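Local atomic coordinates of glutathione S-transferase (Pseudomonas fluorescens, PDB entry 3M3M), a protein that probably acts as a glutathione transferase, joining glutathione to electrophilic substrates, and binds glutathione in a pocket lined largely by its thioredoxin-like domain. Residues Gln81-Glu86 with Thr91-Trp96; Thr149-Gly154 with Gln189-His194. One frame throughout, in Å; residues are numbered along the deposited sequence.

Interactions 1 and 2 follow one another along the chain, and their centres are 14 Å apart. The loop 149-154 of interaction 2 reaches the helix of interaction 1: V153 CG2 lies 3.6 Å from V93 N, and L152 O is 3.5 Å from W96 NE1, a packing distance. V93 thus touches both L83 and P84 of the linker and V153 of the second contact, the latter also close to its backbone N. Interaction 1 sits where the thioredoxin-like domain passes into the helical domain, whereas interaction 2 lies wholly within the latter. Neither belongs to the glutathione pocket; the side chain of V93 is about 12 Å from the bound sodium ion, which E68 and N70 coordinate.

Interaction 1. Residues Gln81-Glu86 with Thr91-Trp96; sequences QFLPSE and TQVLQW
P84 offers the CG-CD side of its pyrrolidine ring to V93, whereas the two aromatic rings of the segments, F82 and W96, stand back from the contact and are each overlaid by a sequence neighbour. On one face of F82, Q81 CG lies 3.8 Å above the plane, displaced toward the rim; M21, L24, L25 and A77 also pack on this side chain. On one face of W96, Q95 NE2 lies 3.4 Å above the plane, again displaced toward the rim, and F99 meets W96 edge-to-face.

The contact itself is made by V93, which meets the linker with both methyls. CG1 is anti to the backbone N (chi1 162°) and meets L83 CD1 at 4.0 Å. CG2, placed beside the backbone N, packs against P84 CD at 3.7 Å and P84 CG at 3.9 Å. One branch thus serves each linker residue. L83 sends its own CG anti to its backbone N (chi1 177°), and this extension brings CD1 to V93 although the CA atoms of L83 and V93 remain 7.4 Å apart. No hydrogen bond crosses between the segments, and the helix keeps its own pattern, with Q95 N donating to T91 O at 2.7 Å.

The linker follows helix 69-77 and ends with E86 at the N-cap position of helix 87-117, so the first turns of helix 87-117 run back past the linker that leads from the thioredoxin-like domain into the helical domain of the GST fold. L83 also touches N74 and A77 on one domain and I159 on the other; V93 shares I159. Without polar bonds between the segments, their direct cohesion rests on van der Waals and hydrophobic contact, with V93 fitted against both L83 and P84.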
ATOM      1  N   GLN A  81      -1.300   7.699  16.789  1.00 13.79           N
ATOM      2  CA  GLN A  81      -2.557   7.008  16.886  1.00 14.05           C
ATOM      3  C   GLN A  81      -2.686   5.975  15.732  1.00 11.78           C
ATOM      4  O   GLN A  81      -3.714   5.249  15.685  1.00 13.34           O
ATOM      5  CB  GLN A  81      -3.716   7.975  16.691  1.00 15.30           C
ATOM      6  CG  GLN A  81      -3.713   8.712  15.334  1.00 19.12           C
ATOM      7  CD  GLN A  81      -2.902  10.045  15.359  1.00 20.93           C
ATOM      8  OE1 GLN A  81      -1.899  10.218  16.110  1.00 21.20           O
ATOM      9  NE2 GLN A  81      -3.355  10.986  14.528  1.00 22.84           N
ATOM     10  N   PHE A  82      -1.732   5.971  14.804  1.00 10.12           N
ATOM     11  CA  PHE A  82      -1.860   4.946  13.668  1.00  9.99           C
ATOM     12  C   PHE A  82      -1.206   3.609  13.931  1.00 10.67           C
ATOM     13  O   PHE A  82      -1.264   2.715  13.040  1.00  9.06           O
ATOM     14  CB  PHE A  82      -1.295   5.561  12.378  1.00 10.19           C
ATOM     15  CG  PHE A  82      -2.003   6.815  12.019  1.00  9.75           C
ATOM     16  CD1 PHE A  82      -3.218   6.727  11.371  1.00 13.25           C
ATOM     17  CD2 PHE A  82      -1.413   8.075  12.244  1.00 12.49           C
ATOM     18  CE1 PHE A  82      -3.893   7.890  10.953  1.00 15.34           C
ATOM     19  CE2 PHE A  82      -2.095   9.271  11.847  1.00 11.61           C
ATOM     20  CZ  PHE A  82      -3.332   9.161  11.229  1.00 12.92           C
ATOM     21  N   LEU A  83      -0.556   3.479  15.089  1.00 10.74           N
ATOM     22  CA  LEU A  83       0.120   2.180  15.426  1.00 12.58           C
ATOM     23  C   LEU A  83      -0.113   1.989  16.953  1.00 13.61           C
ATOM     24  O   LEU A  83       0.533   2.689  17.760  1.00 15.77           O
ATOM     25  CB  LEU A  83       1.660   2.241  15.120  1.00 12.89           C
ATOM     26  CG  LEU A  83       2.399   0.928  15.525  1.00 14.53           C
ATOM     27  CD1 LEU A  83       1.789  -0.225  14.770  1.00 12.93           C
ATOM     28  CD2 LEU A  83       3.831   1.137  15.242  1.00 20.71           C
ATOM     29  N   PRO A  84      -0.967   1.015  17.315  1.00 13.73           N
ATOM     30  CA  PRO A  84      -1.234   0.720  18.724  1.00 16.28           C
ATOM     31  C   PRO A  84       0.041   0.283  19.424  1.00 18.35           C
ATOM     32  O   PRO A  84       0.897  -0.345  18.829  1.00 19.38           O
ATOM     33  CB  PRO A  84      -2.249  -0.431  18.693  1.00 16.45           C
ATOM     34  CG  PRO A  84      -2.891  -0.408  17.300  1.00 16.85           C
ATOM     35  CD  PRO A  84      -1.847   0.262  16.387  1.00 13.75           C
ATOM     36  N   SER A  85       0.175   0.628  20.702  1.00 20.90           N
ATOM     37  CA  SER A  85       1.335   0.148  21.474  1.00 24.35           C
ATOM     38  C   SER A  85       0.994  -1.167  22.238  1.00 23.35           C
ATOM     39  O   SER A  85       1.922  -1.904  22.556  1.00 26.02           O
ATOM     40  CB  SER A  85       1.764   1.262  22.482  1.00 25.41           C
ATOM     41  OG  SER A  85       0.588   1.633  23.194  1.00 31.06           O
ATOM     42  N   GLU A  86      -0.292  -1.447  22.486  1.00 23.52           N
ATOM     43  CA  GLU A  86      -0.694  -2.692  23.201  0.50 23.69           C
ATOM     44  C   GLU A  86      -0.267  -3.876  22.334  1.00 24.84           C
ATOM     45  O   GLU A  86      -0.552  -3.902  21.127  1.00 21.60           O
ATOM     46  CB  GLU A  86      -2.194  -2.803  23.493  0.50 23.98           C
ATOM     47  CG  GLU A  86      -2.542  -3.871  24.582  0.50 24.52           C
ATOM     48  CD  GLU A  86      -2.812  -5.299  24.052  0.50 25.79           C
ATOM     49  OE1 GLU A  86      -3.717  -5.408  23.214  0.50 29.76           O
ATOM     50  OE2 GLU A  86      -2.183  -6.293  24.535  0.50 21.84           O
ATOM     51  N   THR A  91       0.140  -6.455  17.282  1.00 11.04           N
ATOM     52  CA  THR A  91       0.310  -7.726  16.517  1.00 11.26           C
ATOM     53  C   THR A  91      -0.770  -7.843  15.443  1.00 10.11           C
ATOM     54  O   THR A  91      -0.493  -8.271  14.281  1.00  9.35           O
ATOM     55  CB  THR A  91       0.263  -8.931  17.489  1.00  9.58           C
ATOM     56  OG1 THR A  91       1.359  -8.738  18.397  1.00 13.57           O
ATOM     57  CG2 THR A  91       0.495 -10.260  16.680  1.00  9.55           C
ATOM     58  N   GLN A  92      -1.996  -7.411  15.770  1.00  9.58           N
ATOM     59  CA  GLN A  92      -3.034  -7.491  14.747  1.00  8.57           C
ATOM     60  C   GLN A  92      -2.789  -6.556  13.576  1.00  8.24           C
ATOM     61  O   GLN A  92      -3.140  -6.896  12.447  1.00  8.01           O
ATOM     62  CB  GLN A  92      -4.443  -7.252  15.316  1.00 10.93           C
ATOM     63  CG  GLN A  92      -4.746  -8.543  16.231  1.00 14.31           C
ATOM     64  CD  GLN A  92      -6.017  -8.505  17.015  1.00 23.73           C
ATOM     65  OE1 GLN A  92      -6.308  -7.536  17.720  1.00 20.45           O
ATOM     66  NE2 GLN A  92      -6.763  -9.648  16.984  1.00 27.16           N
ATOM     67  N   VAL A  93      -2.295  -5.353  13.865  1.00 10.02           N
ATOM     68  CA  VAL A  93      -1.892  -4.452  12.764  1.00  8.43           C
ATOM     69  C   VAL A  93      -0.830  -5.159  11.869  1.00  8.69           C
ATOM     70  O   VAL A  93      -0.962  -5.170  10.634  1.00  8.23           O
ATOM     71  CB  VAL A  93      -1.374  -3.109  13.339  1.00 10.32           C
ATOM     72  CG1 VAL A  93      -0.524  -2.329  12.270  1.00  9.91           C
ATOM     73  CG2 VAL A  93      -2.585  -2.339  13.901  1.00 10.15           C
ATOM     74  N   LEU A  94       0.170  -5.799  12.492  1.00  7.86           N
ATOM     75  CA  LEU A  94       1.254  -6.471  11.683  1.00  7.63           C
ATOM     76  C   LEU A  94       0.647  -7.645  10.967  1.00  7.33           C
ATOM     77  O   LEU A  94       1.002  -7.866   9.847  1.00  7.36           O
ATOM     78  CB  LEU A  94       2.430  -6.972  12.586  1.00  7.70           C
ATOM     79  CG  LEU A  94       3.178  -5.749  13.187  1.00 10.55           C
ATOM     80  CD1 LEU A  94       4.221  -6.265  14.203  1.00  9.85           C
ATOM     81  CD2 LEU A  94       3.941  -4.972  12.073  1.00 11.60           C
ATOM     82  N   GLN A  95      -0.341  -8.317  11.556  1.00  7.18           N
ATOM     83  CA  GLN A  95      -0.979  -9.456  10.871  1.00  5.94           C
ATOM     84  C   GLN A  95      -1.561  -8.965   9.546  1.00  7.39           C
ATOM     85  O   GLN A  95      -1.355  -9.593   8.542  1.00  7.64           O
ATOM     86  CB  GLN A  95      -2.095  -9.982  11.812  1.00  7.54           C
ATOM     87  CG  GLN A  95      -3.004 -10.974  11.193  1.00  7.67           C
ATOM     88  CD  GLN A  95      -4.187 -11.181  12.127  1.00 11.28           C
ATOM     89  OE1 GLN A  95      -4.113 -11.923  13.117  1.00 11.91           O
ATOM     90  NE2 GLN A  95      -5.304 -10.471  11.822  1.00  9.90           N
ATOM     91  N   TRP A  96      -2.368  -7.895   9.574  1.00  5.61           N
ATOM     92  CA  TRP A  96      -2.952  -7.423   8.349  1.00  7.17           C
ATOM     93  C   TRP A  96      -1.857  -6.952   7.335  1.00  8.38           C
ATOM     94  O   TRP A  96      -2.061  -7.090   6.143  1.00  7.66           O
ATOM     95  CB  TRP A  96      -3.970  -6.274   8.651  1.00  8.23           C
ATOM     96  CG  TRP A  96      -5.204  -6.829   9.222  1.00  8.70           C
ATOM     97  CD1 TRP A  96      -5.551  -6.778  10.550  1.00  9.16           C
ATOM     98  CD2 TRP A  96      -6.149  -7.676   8.575  1.00  6.31           C
ATOM     99  NE1 TRP A  96      -6.700  -7.514  10.788  1.00  9.98           N
ATOM    100  CE2 TRP A  96      -7.122  -8.039   9.578  1.00  9.57           C
ATOM    101  CE3 TRP A  96      -6.335  -8.100   7.229  1.00  8.16           C
ATOM    102  CZ2 TRP A  96      -8.212  -8.865   9.297  1.00 12.37           C
ATOM    103  CZ3 TRP A  96      -7.449  -8.948   6.962  1.00 12.16           C
ATOM    104  CH2 TRP A  96      -8.374  -9.287   8.003  1.00 12.49           C
TER

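Interaction 2. Residues Thr149-Gly154 with Gln189-His194; sequences TPYLVG and QRVQSH
P150 O is gripped by two nitrogens of R190, NH2 at 2.9 Å and NE at 3.1 Å. Both bonds are bent alike (N-H...O 143°), the oxygen lying out of the guanidinium plane, but NH2 uses an in-plane lone pair, while NE comes in tilted 31° from the carbonyl plane. The R190 chain bends at chi3 (-89°), turning the guanidinium side-on to this oxygen; P150 CB lies 3.5 Å above one guanidinium face, offset toward its rim.

Y151 crosses R190 obliquely, its OH 3.7 Å from R190 CB. V191 CG2 meets the ring edge at CE1, 4.3 Å away. A water 2.7 Å from Y151 OH donates to R190 O, which also accepts from S193 OG at 2.8 Å. Replacing R190 by a leucine would probably leave P150 O without both N-H donors and open a gap beside P150 CB.

The contact ties the loop between helices 125-146 and 159-168 to the C-terminal part of helix 182-192, all inside the helical domain. The positive guanidinium would be expected to polarise the carbonyl it holds. The tie combines this two-nitrogen grip with apolar contact of Y151 with R190 CB and V191.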
ATOM      1  N   THR A 149     -16.200  -4.798  12.128  1.00 23.22           N
ATOM      2  CA  THR A 149     -15.520  -3.655  12.776  1.00 18.33           C
ATOM      3  C   THR A 149     -15.314  -2.611  11.655  1.00 16.72           C
ATOM      4  O   THR A 149     -15.261  -2.920  10.485  1.00 15.54           O
ATOM      5  CB  THR A 149     -14.118  -3.988  13.406  1.00 19.95           C
ATOM      6  OG1 THR A 149     -13.267  -4.567  12.384  1.00 18.43           O
ATOM      7  CG2 THR A 149     -14.197  -4.954  14.626  1.00 20.22           C
ATOM      8  N   PRO A 150     -15.152  -1.368  12.024  1.00 14.09           N
ATOM      9  CA  PRO A 150     -15.142  -0.368  10.964  1.00 14.16           C
ATOM     10  C   PRO A 150     -13.720  -0.169  10.354  1.00 12.22           C
ATOM     11  O   PRO A 150     -13.599   0.378   9.239  1.00 12.59           O
ATOM     12  CB  PRO A 150     -15.480   0.936  11.733  1.00 14.76           C
ATOM     13  CG  PRO A 150     -15.124   0.656  13.093  1.00 16.30           C
ATOM     14  CD  PRO A 150     -15.378  -0.773  13.356  1.00 18.26           C
ATOM     15  N   TYR A 151     -12.712  -0.595  11.085  1.00 12.67           N
ATOM     16  CA  TYR A 151     -11.324  -0.604  10.507  1.00 10.79           C
ATOM     17  C   TYR A 151     -10.827  -2.026  10.713  1.00 10.99           C
ATOM     18  O   TYR A 151     -11.542  -2.872  11.318  1.00 12.97           O
ATOM     19  CB  TYR A 151     -10.401   0.380  11.228  1.00  9.57           C
ATOM     20  CG  TYR A 151     -10.811   1.805  10.919  1.00 10.40           C
ATOM     21  CD1 TYR A 151     -10.509   2.401   9.682  1.00 12.75           C
ATOM     22  CD2 TYR A 151     -11.509   2.541  11.848  1.00 15.72           C
ATOM     23  CE1 TYR A 151     -10.914   3.744   9.405  1.00 18.00           C
ATOM     24  CE2 TYR A 151     -11.943   3.861  11.560  1.00 17.83           C
ATOM     25  CZ  TYR A 151     -11.609   4.446  10.357  1.00 19.65           C
ATOM     26  OH  TYR A 151     -11.972   5.784  10.138  1.00 22.17           O
ATOM     27  N   LEU A 152      -9.666  -2.340  10.135  1.00 10.75           N
ATOM     28  CA  LEU A 152      -9.258  -3.767  10.218  1.00 11.76           C
ATOM     29  C   LEU A 152      -8.949  -4.173  11.625  1.00 12.70           C
ATOM     30  O   LEU A 152      -9.166  -5.367  11.969  1.00 13.57           O
ATOM     31  CB  LEU A 152      -8.026  -4.032   9.267  1.00  8.05           C
ATOM     32  CG  LEU A 152      -8.522  -3.937   7.821  1.00 10.17           C
ATOM     33  CD1 LEU A 152      -7.249  -3.829   6.966  1.00 11.96           C
ATOM     34  CD2 LEU A 152      -9.344  -5.150   7.391  1.00  9.20           C
ATOM     35  N   VAL A 153      -8.435  -3.226  12.440  1.00 12.05           N
ATOM     36  CA  VAL A 153      -8.098  -3.519  13.817  1.00 13.06           C
ATOM     37  C   VAL A 153      -9.011  -2.642  14.691  1.00 15.59           C
ATOM     38  O   VAL A 153      -8.697  -1.465  14.945  1.00 14.41           O
ATOM     39  CB  VAL A 153      -6.602  -3.316  14.149  1.00 14.35           C
ATOM     40  CG1 VAL A 153      -6.274  -3.655  15.634  1.00 17.38           C
ATOM     41  CG2 VAL A 153      -5.647  -4.227  13.199  1.00 11.21           C
ATOM     42  N   GLY A 154     -10.184  -3.206  15.036  1.00 18.02           N
ATOM     43  CA  GLY A 154     -11.119  -2.490  15.898  1.00 17.83           C
ATOM     44  C   GLY A 154     -11.622  -1.165  15.380  1.00 17.48           C
ATOM     45  O   GLY A 154     -12.058  -1.057  14.223  1.00 16.17           O
ATOM     46  N   GLN A 189     -14.657   4.538   2.107  1.00 12.57           N
ATOM     47  CA  GLN A 189     -15.259   5.838   2.550  1.00 16.04           C
ATOM     48  C   GLN A 189     -14.785   6.436   3.867  1.00 14.16           C
ATOM     49  O   GLN A 189     -14.486   7.641   3.918  1.00 15.97           O
ATOM     50  CB  GLN A 189     -16.800   5.729   2.504  1.00 17.21           C
ATOM     51  CG  GLN A 189     -17.277   6.300   1.279  1.00 30.03           C
ATOM     52  CD  GLN A 189     -17.320   7.761   1.545  1.00 41.87           C
ATOM     53  OE1 GLN A 189     -17.515   8.154   2.724  1.00 51.57           O
ATOM     54  NE2 GLN A 189     -17.088   8.583   0.532  1.00 44.99           N
ATOM     55  N   ARG A 190     -14.633   5.625   4.921  1.00 11.74           N
ATOM     56  CA  ARG A 190     -14.111   6.039   6.187  1.00 12.78           C
ATOM     57  C   ARG A 190     -12.646   6.497   6.101  1.00 13.45           C
ATOM     58  O   ARG A 190     -12.281   7.492   6.669  1.00 13.26           O
ATOM     59  CB  ARG A 190     -14.190   4.918   7.265  1.00 11.75           C
ATOM     60  CG  ARG A 190     -15.615   4.608   7.554  1.00 18.62           C
ATOM     61  CD  ARG A 190     -15.770   3.961   8.934  1.00 29.14           C
ATOM     62  NE  ARG A 190     -15.623   2.625   8.595  1.00 31.95           N
ATOM     63  CZ  ARG A 190     -16.539   1.782   8.122  1.00 31.62           C
ATOM     64  NH1 ARG A 190     -17.857   1.998   8.005  1.00 31.04           N
ATOM     65  NH2 ARG A 190     -16.075   0.637   7.785  1.00 15.71           N
ATOM     66  N   VAL A 191     -11.821   5.733   5.392  1.00 12.31           N
ATOM     67  CA  VAL A 191     -10.432   6.116   5.203  1.00 10.50           C
ATOM     68  C   VAL A 191     -10.360   7.470   4.547  1.00 10.87           C
ATOM     69  O   VAL A 191      -9.683   8.373   5.023  1.00 12.50           O
ATOM     70  CB  VAL A 191      -9.701   5.018   4.350  1.00 10.34           C
ATOM     71  CG1 VAL A 191      -8.278   5.543   3.906  1.00  9.44           C
ATOM     72  CG2 VAL A 191      -9.629   3.698   5.271  1.00 10.41           C
ATOM     73  N   GLN A 192     -11.068   7.588   3.458  1.00 12.73           N
ATOM     74  CA  GLN A 192     -11.076   8.803   2.631  1.00 15.65           C
ATOM     75  C   GLN A 192     -11.670  10.027   3.354  1.00 16.74           C
ATOM     76  O   GLN A 192     -11.406  11.160   2.920  1.00 18.07           O
ATOM     77  CB  GLN A 192     -11.986   8.551   1.417  1.00 15.88           C
ATOM     78  CG  GLN A 192     -11.325   7.848   0.357  1.00 21.68           C
ATOM     79  CD  GLN A 192     -12.346   7.218  -0.552  1.00 28.23           C
ATOM     80  OE1 GLN A 192     -13.498   7.709  -0.571  1.00 30.16           O
ATOM     81  NE2 GLN A 192     -11.961   6.131  -1.322  1.00 20.60           N
ATOM     82  N   SER A 193     -12.393   9.803   4.439  1.00 16.49           N
ATOM     83  CA  SER A 193     -12.978  10.871   5.200  1.00 16.25           C
ATOM     84  C   SER A 193     -12.038  11.468   6.224  1.00 16.58           C
ATOM     85  O   SER A 193     -12.376  12.480   6.880  1.00 17.25           O
ATOM     86  CB  SER A 193     -14.278  10.387   5.882  1.00 18.40           C
ATOM     87  OG  SER A 193     -13.996   9.657   7.076  1.00 22.75           O
ATOM     88  N   HIS A 194     -10.857  10.899   6.409  1.00 12.37           N
ATOM     89  CA  HIS A 194      -9.999  11.448   7.391  1.00 10.85           C
ATOM     90  C   HIS A 194      -9.637  12.882   6.922  1.00 11.28           C
ATOM     91  O   HIS A 194      -9.436  13.111   5.705  1.00 10.74           O
ATOM     92  CB  HIS A 194      -8.678  10.640   7.478  1.00 12.39           C
ATOM     93  CG  HIS A 194      -7.821  11.105   8.601  1.00 14.02           C
ATOM     94  ND1 HIS A 194      -7.099  12.299   8.562  1.00 11.56           N
ATOM     95  CD2 HIS A 194      -7.574  10.542   9.807  1.00 17.17           C
ATOM     96  CE1 HIS A 194      -6.439  12.443   9.699  1.00 13.50           C
ATOM     97  NE2 HIS A 194      -6.697  11.371  10.466  1.00 15.23           N
TER
HETATM   98  O   HOH W   1     -10.326   7.589   8.939  1.00 24.08           O